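Local coordinates for penicillin-binding protein 2B (Streptococcus pneumoniae, PDB 2WAD) that probably forms the peptide cross-links between neighbouring glycan strands of cell-wall peptidoglycan, as a penicillin-binding transpeptidase of the elongation machinery, at residues A[61-67]-A[307-313]; A[545-551]-A[562-566]; A[453-457]-A[468-474]; A[391-395]-A[481-487]. All blocks are in the same frame, centred on the assembly; numbering follows the deposited sequence.

Contact 1. Residues A[61-67]-A[307-313]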
loop_
_atom_site.group_PDB
_atom_site.type_symbol
_atom_site.label_atom_id
_atom_site.label_comp_id
_atom_site.label_asym_id
_atom_site.label_seq_id
_atom_site.Cartn_x
_atom_site.Cartn_y
_atom_site.Cartn_z
ATOM N N GLY A 61 -1.507 17.823 5.836
ATOM C CA GLY A 61 -0.071 17.735 5.611
ATOM C C GLY A 61 0.210 17.146 4.236
ATOM O O GLY A 61 -0.687 16.604 3.584
ATOM N N GLU A 62 1.455 17.256 3.786
ATOM C CA GLU A 62 1.799 16.829 2.434
ATOM C C GLU A 62 2.866 15.747 2.410
ATOM O O GLU A 62 3.434 15.408 3.454
ATOM C CB GLU A 62 2.204 18.042 1.590
ATOM C CG GLU A 62 1.016 18.838 1.073
ATOM C CD GLU A 62 1.368 20.283 0.740
ATOM O OE1 GLU A 62 0.642 20.939 -0.043
ATOM O OE2 GLU A 62 2.373 20.782 1.286
ATOM N N ILE A 63 3.125 15.221 1.213
ATOM C CA ILE A 63 3.946 14.036 1.013
ATOM C C ILE A 63 5.138 14.379 0.114
ATOM O O ILE A 63 4.961 14.899 -0.983
ATOM C CB ILE A 63 3.153 12.916 0.289
ATOM C CG1 ILE A 63 1.714 12.803 0.804
ATOM C CG2 ILE A 63 3.911 11.609 0.294
ATOM C CD1 ILE A 63 1.553 12.009 2.062
ATOM N N TYR A 64 6.337 14.029 0.569
ATOM C CA TYR A 64 7.567 14.386 -0.106
ATOM C C TYR A 64 8.409 13.160 -0.380
ATOM O O TYR A 64 8.383 12.187 0.386
ATOM C CB TYR A 64 8.355 15.389 0.734
ATOM C CG TYR A 64 7.641 16.713 0.909
ATOM C CD1 TYR A 64 7.856 17.761 0.018
ATOM C CD2 TYR A 64 6.758 16.920 1.972
ATOM C CE1 TYR A 64 7.210 18.989 0.170
ATOM C CE2 TYR A 64 6.112 18.129 2.132
ATOM C CZ TYR A 64 6.343 19.161 1.229
ATOM O OH TYR A 64 5.710 20.378 1.370
ATOM N N ASP A 65 9.160 13.197 -1.474
ATOM C CA ASP A 65 10.101 12.115 -1.735
ATOM C C ASP A 65 11.357 12.393 -0.922
ATOM O O ASP A 65 11.447 13.428 -0.253
ATOM C CB ASP A 65 10.360 11.931 -3.239
ATOM C CG ASP A 65 11.532 12.748 -3.769
ATOM O OD1 ASP A 65 12.097 12.359 -4.813
ATOM O OD2 ASP A 65 11.902 13.776 -3.179
ATOM N N ALA A 66 12.316 11.480 -0.998
ATOM C CA ALA A 66 13.522 11.500 -0.180
ATOM C C ALA A 66 14.441 12.713 -0.396
ATOM O O ALA A 66 15.278 13.015 0.461
ATOM C CB ALA A 66 14.315 10.207 -0.380
ATOM N N SER A 67 14.297 13.399 -1.525
ATOM C CA SER A 67 15.071 14.613 -1.774
ATOM C C SER A 67 14.254 15.892 -1.557
ATOM O O SER A 67 14.764 17.011 -1.673
ATOM C CB SER A 67 15.681 14.589 -3.182
ATOM O OG SER A 67 14.703 14.904 -4.162
ATOM N N ASN A 307 3.878 16.606 7.821
ATOM C CA ASN A 307 4.289 16.075 6.528
ATOM C C ASN A 307 5.046 14.775 6.751
ATOM O O ASN A 307 5.655 14.596 7.811
ATOM C CB ASN A 307 5.190 17.080 5.790
ATOM C CG ASN A 307 4.601 18.482 5.752
ATOM O OD1 ASN A 307 5.091 19.381 6.431
ATOM N ND2 ASN A 307 3.546 18.672 4.964
ATOM N N ILE A 308 4.988 13.876 5.770
ATOM C CA ILE A 308 5.841 12.700 5.770
ATOM C C ILE A 308 6.805 12.812 4.593
ATOM O O ILE A 308 6.420 13.286 3.518
ATOM C CB ILE A 308 5.032 11.382 5.653
ATOM C CG1 ILE A 308 4.111 11.425 4.433
ATOM C CG2 ILE A 308 4.216 11.150 6.923
ATOM C CD1 ILE A 308 3.447 10.098 4.067
ATOM N N LYS A 309 8.045 12.385 4.822
ATOM C CA LYS A 309 9.063 12.267 3.783
ATOM C C LYS A 309 9.352 10.789 3.536
ATOM O O LYS A 309 9.663 10.039 4.461
ATOM C CB LYS A 309 10.330 13.022 4.199
ATOM C CG LYS A 309 11.515 12.927 3.230
ATOM C CD LYS A 309 12.546 14.052 3.464
ATOM C CE LYS A 309 13.683 13.621 4.396
ATOM N NZ LYS A 309 14.959 14.387 4.230
ATOM N N LEU A 310 9.245 10.365 2.279
ATOM C CA LEU A 310 9.469 8.962 1.931
ATOM C C LEU A 310 10.938 8.588 1.886
ATOM O O LEU A 310 11.822 9.443 1.842
ATOM C CB LEU A 310 8.850 8.610 0.585
ATOM C CG LEU A 310 7.435 9.130 0.338
ATOM C CD1 LEU A 310 6.925 8.492 -0.953
ATOM C CD2 LEU A 310 6.556 8.823 1.541
ATOM N N THR A 311 11.172 7.280 1.899
ATOM C CA THR A 311 12.511 6.724 1.836
ATOM C C THR A 311 12.921 6.622 0.378
ATOM O O THR A 311 14.101 6.447 0.091
ATOM C CB THR A 311 12.536 5.302 2.428
ATOM O OG1 THR A 311 11.526 4.511 1.786
ATOM C CG2 THR A 311 12.244 5.315 3.925
ATOM N N ILE A 312 11.951 6.696 -0.533
ATOM C CA ILE A 312 12.220 6.545 -1.963
ATOM C C ILE A 312 12.566 7.866 -2.619
ATOM O O ILE A 312 11.884 8.874 -2.413
ATOM C CB ILE A 312 11.011 5.983 -2.751
ATOM C CG1 ILE A 312 10.556 4.629 -2.176
ATOM C CG2 ILE A 312 11.376 5.862 -4.237
ATOM C CD1 ILE A 312 9.185 4.210 -2.641
ATOM N N ASP A 313 13.629 7.846 -3.414
ATOM C CA ASP A 313 13.987 8.989 -4.222
ATOM C C ASP A 313 13.389 8.855 -5.624
ATOM O O ASP A 313 13.604 7.863 -6.301
ATOM C CB ASP A 313 15.512 9.075 -4.278
ATOM C CG ASP A 313 15.984 10.402 -4.779
ATOM O OD1 ASP A 313 15.824 10.649 -5.993
ATOM O OD2 ASP A 313 16.460 11.203 -3.945
HETATM O O HOH W 1 14.532 12.862 -6.097
#

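Contact 2. Residues A[545-551]-A[562-566]. Unlike the reference sequence in segment 545-551: H545 (reference Arg). Unlike the reference sequence in segment 562-566: A565 (reference Gln), I566 (reference Leu).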
loop_
_atom_site.group_PDB
_atom_site.type_symbol
_atom_site.label_atom_id
_atom_site.label_comp_id
_atom_site.label_asym_id
_atom_site.label_seq_id
_atom_site.Cartn_x
_atom_site.Cartn_y
_atom_site.Cartn_z
ATOM N N HIS A 545 9.573 -0.066 5.240
ATOM C CA HIS A 545 8.822 1.145 5.515
ATOM C C HIS A 545 9.131 2.127 4.391
ATOM O O HIS A 545 10.297 2.297 4.016
ATOM C CB HIS A 545 9.050 1.709 6.938
ATOM C CG HIS A 545 10.465 2.096 7.255
ATOM N ND1 HIS A 545 10.929 3.387 7.118
ATOM C CD2 HIS A 545 11.495 1.379 7.760
ATOM C CE1 HIS A 545 12.194 3.439 7.497
ATOM N NE2 HIS A 545 12.562 2.230 7.885
ATOM N N ILE A 546 8.068 2.696 3.826
ATOM C CA ILE A 546 8.166 3.626 2.715
ATOM C C ILE A 546 8.344 5.056 3.239
ATOM O O ILE A 546 8.923 5.921 2.568
ATOM C CB ILE A 546 6.883 3.546 1.863
ATOM C CG1 ILE A 546 6.706 2.157 1.264
ATOM C CG2 ILE A 546 6.917 4.583 0.745
ATOM C CD1 ILE A 546 5.269 1.790 0.899
ATOM N N VAL A 547 7.818 5.314 4.439
ATOM C CA VAL A 547 7.970 6.616 5.076
ATOM C C VAL A 547 9.244 6.675 5.909
ATOM O O VAL A 547 9.534 5.734 6.640
ATOM C CB VAL A 547 6.746 6.981 5.925
ATOM C CG1 VAL A 547 7.035 8.253 6.706
ATOM C CG2 VAL A 547 5.502 7.166 5.029
ATOM N N GLU A 548 9.998 7.769 5.782
ATOM C CA GLU A 548 11.289 7.916 6.456
ATOM C C GLU A 548 11.155 8.704 7.746
ATOM O O GLU A 548 11.837 8.404 8.731
ATOM C CB GLU A 548 12.351 8.576 5.554
ATOM C CG GLU A 548 13.719 8.865 6.217
ATOM C CD GLU A 548 13.748 10.181 6.997
ATOM O OE1 GLU A 548 14.495 10.291 7.992
ATOM O OE2 GLU A 548 13.024 11.131 6.643
ATOM N N GLY A 549 10.291 9.714 7.745
ATOM C CA GLY A 549 10.087 10.515 8.956
ATOM C C GLY A 549 8.857 11.403 8.896
ATOM O O GLY A 549 8.286 11.611 7.835
ATOM N N ILE A 550 8.424 11.909 10.043
ATOM C CA ILE A 550 7.358 12.905 10.052
ATOM C C ILE A 550 8.003 14.256 10.284
ATOM O O ILE A 550 8.839 14.382 11.174
ATOM C CB ILE A 550 6.324 12.627 11.150
ATOM C CG1 ILE A 550 5.616 11.288 10.880
ATOM C CG2 ILE A 550 5.351 13.785 11.264
ATOM C CD1 ILE A 550 5.952 10.212 11.883
ATOM N N TYR A 551 7.609 15.257 9.500
ATOM C CA TYR A 551 8.237 16.571 9.552
ATOM C C TYR A 551 7.223 17.665 9.830
ATOM O O TYR A 551 6.042 17.520 9.501
ATOM C CB TYR A 551 8.941 16.861 8.224
ATOM C CG TYR A 551 10.142 15.974 8.008
ATOM C CD1 TYR A 551 11.424 16.505 8.001
ATOM C CD2 TYR A 551 9.997 14.600 7.843
ATOM C CE1 TYR A 551 12.531 15.700 7.814
ATOM C CE2 TYR A 551 11.102 13.781 7.672
ATOM C CZ TYR A 551 12.360 14.346 7.659
ATOM O OH TYR A 551 13.464 13.565 7.507
ATOM N N LEU A 562 12.496 17.975 11.103
ATOM C CA LEU A 562 12.193 16.646 11.645
ATOM C C LEU A 562 11.418 16.628 12.967
ATOM O O LEU A 562 11.896 17.126 13.988
ATOM C CB LEU A 562 13.474 15.829 11.802
ATOM C CG LEU A 562 13.274 14.388 12.291
ATOM C CD1 LEU A 562 12.426 13.547 11.343
ATOM C CD2 LEU A 562 14.581 13.680 12.596
ATOM N N ILE A 563 10.221 16.050 12.963
ATOM C CA ILE A 563 9.515 15.846 14.226
ATOM C C ILE A 563 9.937 14.504 14.821
ATOM O O ILE A 563 10.310 14.426 15.990
ATOM C CB ILE A 563 7.982 15.880 14.073
ATOM C CG1 ILE A 563 7.514 17.201 13.464
ATOM C CG2 ILE A 563 7.300 15.647 15.416
ATOM C CD1 ILE A 563 8.143 18.407 14.099
ATOM N N GLN A 564 9.900 13.456 14.004
ATOM C CA GLN A 564 10.148 12.097 14.476
ATOM C C GLN A 564 10.469 11.148 13.317
ATOM O O GLN A 564 9.671 10.982 12.402
ATOM C CB GLN A 564 8.911 11.582 15.219
ATOM C CG GLN A 564 8.951 10.107 15.593
ATOM C CD GLN A 564 7.673 9.660 16.279
ATOM O OE1 GLN A 564 7.053 10.415 17.033
ATOM N NE2 GLN A 564 7.274 8.420 16.030
ATOM N N ALA A 565 11.639 10.526 13.358
ATOM C CA ALA A 565 12.017 9.575 12.327
ATOM C C ALA A 565 11.259 8.273 12.560
ATOM O O ALA A 565 10.915 7.954 13.688
ATOM C CB ALA A 565 13.507 9.319 12.369
ATOM N N ILE A 566 10.993 7.518 11.499
ATOM C CA ILE A 566 10.358 6.221 11.667
ATOM C C ILE A 566 11.412 5.183 12.007
ATOM O O ILE A 566 12.297 4.858 11.205
ATOM C CB ILE A 566 9.512 5.814 10.453
ATOM C CG1 ILE A 566 8.222 6.643 10.444
ATOM C CG2 ILE A 566 9.187 4.317 10.509
ATOM C CD1 ILE A 566 7.575 6.706 9.087
HETATM O O HOH W 2 14.224 2.977 9.915
HETATM O O HOH W 3 13.289 6.420 9.361
#

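Contact 3. Residues A[453-457]-A[468-474]. Unlike the reference sequence in segment 453-457: I455 (reference Leu).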
loop_
_atom_site.group_PDB
_atom_site.type_symbol
_atom_site.label_atom_id
_atom_site.label_comp_id
_atom_site.label_asym_id
_atom_site.label_seq_id
_atom_site.Cartn_x
_atom_site.Cartn_y
_atom_site.Cartn_z
ATOM N N LEU A 453 12.299 -34.249 2.992
ATOM C CA LEU A 453 11.935 -35.593 3.445
ATOM C C LEU A 453 12.365 -35.789 4.910
ATOM O O LEU A 453 11.662 -36.411 5.693
ATOM C CB LEU A 453 12.566 -36.655 2.541
ATOM C CG LEU A 453 12.206 -38.113 2.845
ATOM C CD1 LEU A 453 10.758 -38.388 2.479
ATOM C CD2 LEU A 453 13.131 -39.069 2.121
ATOM N N GLY A 454 13.508 -35.215 5.287
ATOM C CA GLY A 454 14.032 -35.335 6.637
ATOM C C GLY A 454 13.238 -34.574 7.689
ATOM O O GLY A 454 13.227 -34.946 8.861
ATOM N N ILE A 455 12.590 -33.483 7.299
ATOM C CA ILE A 455 11.664 -32.810 8.204
ATOM C C ILE A 455 10.442 -33.701 8.459
ATOM O O ILE A 455 9.770 -33.593 9.485
ATOM C CB ILE A 455 11.241 -31.459 7.610
ATOM C CG1 ILE A 455 12.475 -30.549 7.449
ATOM C CG2 ILE A 455 10.203 -30.777 8.485
ATOM C CD1 ILE A 455 12.193 -29.295 6.618
ATOM N N MET A 456 10.158 -34.583 7.508
ATOM C CA MET A 456 9.036 -35.500 7.620
ATOM C C MET A 456 9.463 -36.772 8.378
ATOM O O MET A 456 8.750 -37.771 8.385
ATOM C CB MET A 456 8.595 -35.848 6.197
ATOM C CG MET A 456 7.145 -36.134 5.996
ATOM S SD MET A 456 6.706 -36.109 4.236
ATOM C CE MET A 456 5.349 -37.249 4.333
ATOM N N GLY A 457 10.654 -36.745 8.976
ATOM C CA GLY A 457 11.187 -37.858 9.762
ATOM C C GLY A 457 11.759 -39.039 8.992
ATOM O O GLY A 457 11.912 -40.128 9.549
ATOM N N THR A 468 2.983 -40.984 5.015
ATOM C CA THR A 468 2.494 -39.602 5.062
ATOM C C THR A 468 1.841 -39.188 6.379
ATOM O O THR A 468 1.175 -38.150 6.463
ATOM C CB THR A 468 1.542 -39.299 3.905
ATOM O OG1 THR A 468 0.402 -40.151 4.028
ATOM C CG2 THR A 468 2.236 -39.514 2.552
ATOM N N SER A 469 2.066 -39.981 7.421
ATOM C CA SER A 469 1.539 -39.656 8.746
ATOM C C SER A 469 2.073 -38.309 9.240
ATOM O O SER A 469 1.392 -37.596 9.972
ATOM C CB SER A 469 1.854 -40.762 9.768
ATOM O OG SER A 469 3.231 -41.108 9.749
ATOM N N ASN A 470 3.299 -37.970 8.856
ATOM C CA ASN A 470 3.904 -36.705 9.270
ATOM C C ASN A 470 3.856 -35.568 8.240
ATOM O O ASN A 470 4.619 -34.613 8.348
ATOM C CB ASN A 470 5.357 -36.935 9.669
ATOM C CG ASN A 470 5.486 -37.598 11.019
ATOM O OD1 ASN A 470 4.677 -37.361 11.914
ATOM N ND2 ASN A 470 6.513 -38.427 11.174
ATOM N N LEU A 471 2.966 -35.667 7.258
ATOM C CA LEU A 471 2.863 -34.689 6.183
ATOM C C LEU A 471 2.389 -33.308 6.647
ATOM O O LEU A 471 3.001 -32.285 6.325
ATOM C CB LEU A 471 1.948 -35.241 5.093
ATOM C CG LEU A 471 1.619 -34.355 3.902
ATOM C CD1 LEU A 471 2.918 -33.881 3.224
ATOM C CD2 LEU A 471 0.697 -35.127 2.944
ATOM N N GLU A 472 1.307 -33.254 7.413
ATOM C CA GLU A 472 0.814 -31.955 7.864
ATOM C C GLU A 472 1.792 -31.258 8.775
ATOM O O GLU A 472 1.988 -30.038 8.689
ATOM C CB GLU A 472 -0.532 -32.087 8.568
ATOM C CG GLU A 472 -1.635 -32.456 7.588
ATOM C CD GLU A 472 -3.012 -32.301 8.195
ATOM O OE1 GLU A 472 -3.980 -32.669 7.511
ATOM O OE2 GLU A 472 -3.117 -31.803 9.340
ATOM N N SER A 473 2.369 -32.063 9.663
ATOM C CA SER A 473 3.376 -31.602 10.608
ATOM C C SER A 473 4.568 -31.004 9.839
ATOM O O SER A 473 5.014 -29.884 10.126
ATOM C CB SER A 473 3.789 -32.818 11.437
ATOM O OG SER A 473 5.005 -32.628 12.120
ATOM N N ALA A 474 5.041 -31.753 8.845
ATOM C CA ALA A 474 6.170 -31.373 8.005
ATOM C C ALA A 474 5.941 -30.098 7.183
ATOM O O ALA A 474 6.746 -29.174 7.249
ATOM C CB ALA A 474 6.570 -32.518 7.117
HETATM O O HOH W 4 7.376 -33.806 10.819
#

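Contact 4. Residues A[391-395]-A[481-487]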
loop_
_atom_site.group_PDB
_atom_site.type_symbol
_atom_site.label_atom_id
_atom_site.label_comp_id
_atom_site.label_asym_id
_atom_site.label_seq_id
_atom_site.Cartn_x
_atom_site.Cartn_y
_atom_site.Cartn_z
ATOM N N ALA A 391 16.029 -20.850 2.494
ATOM C CA ALA A 391 15.066 -20.965 3.586
ATOM C C ALA A 391 14.798 -22.442 3.889
ATOM O O ALA A 391 14.620 -22.818 5.050
ATOM C CB ALA A 391 13.762 -20.184 3.300
ATOM N N THR A 392 14.787 -23.287 2.864
ATOM C CA THR A 392 14.585 -24.728 3.077
ATOM C C THR A 392 15.712 -25.395 3.843
ATOM O O THR A 392 15.455 -26.239 4.701
ATOM C CB THR A 392 14.448 -25.488 1.754
ATOM O OG1 THR A 392 13.450 -24.836 0.954
ATOM C CG2 THR A 392 14.031 -26.914 2.026
ATOM N N ILE A 393 16.952 -25.049 3.497
ATOM C CA ILE A 393 18.097 -25.465 4.285
ATOM C C ILE A 393 17.969 -24.974 5.726
ATOM O O ILE A 393 18.290 -25.698 6.669
ATOM C CB ILE A 393 19.432 -25.016 3.640
ATOM C CG1 ILE A 393 19.565 -25.612 2.235
ATOM C CG2 ILE A 393 20.634 -25.546 4.411
ATOM C CD1 ILE A 393 20.748 -25.058 1.413
ATOM N N SER A 394 17.546 -23.731 5.923
ATOM C CA SER A 394 17.386 -23.238 7.289
ATOM C C SER A 394 16.433 -24.165 8.075
ATOM O O SER A 394 16.681 -24.518 9.224
ATOM C CB SER A 394 16.832 -21.815 7.289
ATOM O OG SER A 394 17.709 -20.900 6.653
ATOM N N SER A 395 15.334 -24.549 7.447
ATOM C CA SER A 395 14.365 -25.431 8.071
ATOM C C SER A 395 14.991 -26.778 8.427
ATOM O O SER A 395 14.619 -27.372 9.431
ATOM C CB SER A 395 13.151 -25.604 7.163
ATOM O OG SER A 395 12.022 -26.029 7.908
ATOM N N THR A 481 9.328 -21.931 8.928
ATOM C CA THR A 481 10.604 -21.328 8.524
ATOM C C THR A 481 10.463 -20.297 7.405
ATOM O O THR A 481 10.999 -19.203 7.506
ATOM C CB THR A 481 11.626 -22.385 8.074
ATOM O OG1 THR A 481 11.665 -23.432 9.053
ATOM C CG2 THR A 481 13.007 -21.737 7.936
ATOM N N PHE A 482 9.803 -20.652 6.304
ATOM C CA PHE A 482 9.511 -19.679 5.244
ATOM C C PHE A 482 8.937 -18.357 5.793
ATOM O O PHE A 482 9.446 -17.278 5.468
ATOM C CB PHE A 482 8.547 -20.300 4.225
ATOM C CG PHE A 482 9.175 -21.363 3.334
ATOM C CD1 PHE A 482 10.549 -21.477 3.203
ATOM C CD2 PHE A 482 8.384 -22.235 2.610
ATOM C CE1 PHE A 482 11.122 -22.450 2.384
ATOM C CE2 PHE A 482 8.950 -23.186 1.755
ATOM C CZ PHE A 482 10.328 -23.313 1.649
ATOM N N GLY A 483 7.908 -18.438 6.639
ATOM C CA GLY A 483 7.352 -17.278 7.334
ATOM C C GLY A 483 8.346 -16.462 8.150
ATOM O O GLY A 483 8.232 -15.232 8.222
ATOM N N GLU A 484 9.360 -17.110 8.725
ATOM C CA GLU A 484 10.430 -16.371 9.409
ATOM C C GLU A 484 11.188 -15.394 8.505
ATOM O O GLU A 484 11.860 -14.477 8.991
ATOM C CB GLU A 484 11.445 -17.328 10.027
ATOM C CG GLU A 484 10.929 -18.113 11.233
ATOM C CD GLU A 484 12.048 -18.951 11.826
ATOM O OE1 GLU A 484 12.309 -20.051 11.320
ATOM O OE2 GLU A 484 12.695 -18.506 12.788
ATOM N N TYR A 485 11.093 -15.606 7.193
ATOM C CA TYR A 485 11.824 -14.790 6.234
ATOM C C TYR A 485 10.856 -13.905 5.491
ATOM O O TYR A 485 11.244 -13.125 4.590
ATOM C CB TYR A 485 12.574 -15.651 5.239
ATOM C CG TYR A 485 13.866 -16.257 5.736
ATOM C CD1 TYR A 485 15.056 -15.552 5.690
ATOM C CD2 TYR A 485 13.914 -17.597 6.126
ATOM C CE1 TYR A 485 16.264 -16.149 6.124
ATOM C CE2 TYR A 485 15.098 -18.196 6.521
ATOM C CZ TYR A 485 16.277 -17.477 6.517
ATOM O OH TYR A 485 17.459 -18.087 6.939
ATOM N N GLY A 486 9.589 -14.021 5.888
ATOM C CA GLY A 486 8.520 -13.239 5.273
ATOM C C GLY A 486 7.917 -13.898 4.051
ATOM O O GLY A 486 7.118 -13.309 3.314
ATOM N N LEU A 487 8.308 -15.134 3.796
ATOM C CA LEU A 487 7.747 -15.866 2.661
ATOM C C LEU A 487 6.441 -16.556 3.104
ATOM O O LEU A 487 6.478 -17.604 3.742
ATOM C CB LEU A 487 8.773 -16.905 2.178
ATOM C CG LEU A 487 10.150 -16.342 1.765
ATOM C CD1 LEU A 487 11.158 -17.420 1.464
ATOM C CD2 LEU A 487 9.985 -15.422 0.548
#

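Contact 1. Residues A[61-67]-A[307-313]
I63 and I308 sit on neighbouring strands and run side by side, pointing the same way, with CD1 of I63 only 3.4 Å from CD1 of I308, tighter than usual for two methyls. CG2 of I63 also reaches L310, meeting its CD2 at 4.0 Å. I308 gets there because its CG1 lies between the backbone N and the carbonyl carbon (chi1 54°), which swings the end of the chain towards I63. On the other face of the sheet, the Y64 ring has the I308 carbonyl oxygen at its edge, and the aliphatic start of K309 runs along the backbone of D65, CG lying 3.5 Å from D65 O.

The backbone fixes this register. The two strands are parallel: I308 N gives to E62 O, Y64 N to I308 O, and L310 N to Y64 O at 2.8 Å, the straightest of the three at 173°. Past the strands the chains stay together, A66 N donating to I312 O at 3.0 Å. An Asx turn, S67 N to D65 OD2, curls the 61-67 end. One water then gives to D65 OD1 and to D313 OD1 and accepts a hydrogen bond from S67 OG; it probably eases the repulsion between the two carboxylates, whose OD1 atoms are 4.3 Å apart. D313 is the N-cap of helix 314-334, its OD1 accepting from A315 N, while D65 OD1 takes L314 N.

Strand 63-64 is one of the two outer strands of a four-stranded mixed sheet; strand 307-310 lies between it and strand 547-553, and helix 314-334 follows directly.

Contact 2. Residues A[545-551]-A[562-566]
I566 lies against the start of strand 547-553, and its side chain can be followed outward. CB rests 3.8 Å from V547 O. From there chi1 of -74° sets CG1 beside the backbone N and leaves CG2 anti to it, over one face of the H545 imidazole, 4.2 Å from the ring centroid: a CH-pi contact. CG1 passes V547 O, and the I566 and V547 side chains cross at about a right angle where CD1 ends, though the modelled spacing there is too short to be trusted. The imidazole is held by its own segment, H545 ND1 donating to V547 O at 2.8 Å.

At the far end L562 does something similar: its CD1 stands over a face of the Y551 ring, 4.0 Å from the centroid. The Y551 hydroxyl donates a hydrogen bond to the syn lone pair of E548 OE2 at 2.6 Å, fixing that end of the ring.

The backbones are antiparallel. I566 N donates to E548 O almost straight (175°), and I550 N to Q564 O at 2.8 Å. I550 O then accepts twice, from Q564 N and, at 2.8 Å, from I563 N. With I563 and Q564 both facing I550, this is a classic beta bulge, and the register slips by one beyond it. The whole is a bulged beta hairpin (547-553, 559-565) at the edge of a mixed sheet, away from the probable active-site serine.

Contact 3. Residues A[453-457]-A[468-474]
M456 reaches across to the start of helix 471-484 on an extended chain: chi1 is -149°, off the usual staggered values, while chi2 (165°) and chi3 (152°) keep the atoms beyond CG stretched out. CG thereby meets the methyl of A474, 3.8 Å from its CB, and also passes N470 O. The thioether carries on to put CE in the corner where the chain turns into the helix, 3.8 Å from T468 CA and 4.0 Å from L471 CB. That corner is a type I beta turn from T468 to L471, closed by L471 N giving to T468 O.

M456 itself is the first residue beyond helix 445-455. The helix ends in a Schellman motif whose C-prime residue is G457, at positive phi. The contact thus sets the C-terminal end of helix 445-455 against the first turn of helix 471-484 within the transpeptidase domain. No direct hydrogen bond joins the two segments; A474 CB facing the M456 side chain and the neighbouring I455 CG2, 4.3 Å away, makes it an apolar joint.

N470 CB beside M456 O, at 3.7 Å, is plain packing. The polar link is a single water, giving to I455 O at 2.7 Å and lying 2.9 Å from S473 OG. Under the buried side, F512 of helix 509-515 touches M456, L471 and A474 together, and F509 adds to the cover over M456.

Contact 4. Residues A[391-395]-A[481-487]
A391 is the tight spot: its methyl presses on the edge of the F482 ring, CB to CD1 3.5 Å, and also meets the Y485 ring, 3.8 Å from CD2. T481 CG2 belongs to this close packing, 3.5 Å from A391 O. T392 runs alongside F482, with OG1 at the ring edge in its plane, 3.5 Å from CZ; that hydroxyl is bonded to A516 O, so the phenyl edge merely packs on it.

Two hydroxyl pairs flank this apolar patch. Y485 OH donates to S394 OG at 2.8 Å, and S394 OG is also bonded to A390 O one turn back in its own helix. S395 OG donates a hydrogen bond to T481 OG1 at 2.9 Å; its chi1 of -159° turns it away from its own backbone N and out to the threonine. T481 OG1 also bonds to E398 OE2.

Helix 389-398 follows the probable acyl-ester serine S386, in a sequence consistent with the SxxK motif of the penicillin-binding fold, and T392 lies about 9 Å from S386, side chain to side chain. Helix 471-484 packs on it and finishes in a Schellman motif at G486, made by L487 N to F482 O and G486 N to G483 O; Y485 N is a second donor to F482 O.

L487 CD1 is the looser part, 4.2 Å from A391 CB, and G483 and E484, partly exposed and making no contact across, form the solvent side.

Contacts 1 and 2 belong to one mixed sheet: strands 307-310 and 547-553 are neighbours, joined by probable hydrogen bonds from E548 N to K309 O and from Y551 N to N307 O. Both therefore rest on backbone pairing, parallel in contact 1 and antiparallel in contact 2, and both are partly buried. Contacts 3 and 4 share helix 471-484, at its first turn and its last, and touch where I455 CD1 packs on S395 OG. Here side chains do the work: apolar packing near the surface in contact 3, hydroxyl bonds and rings in the fully buried contact 4, which alone approaches the probable active-site serine. Contacts 1 and 3 are farthest apart, about 48 Å between centres.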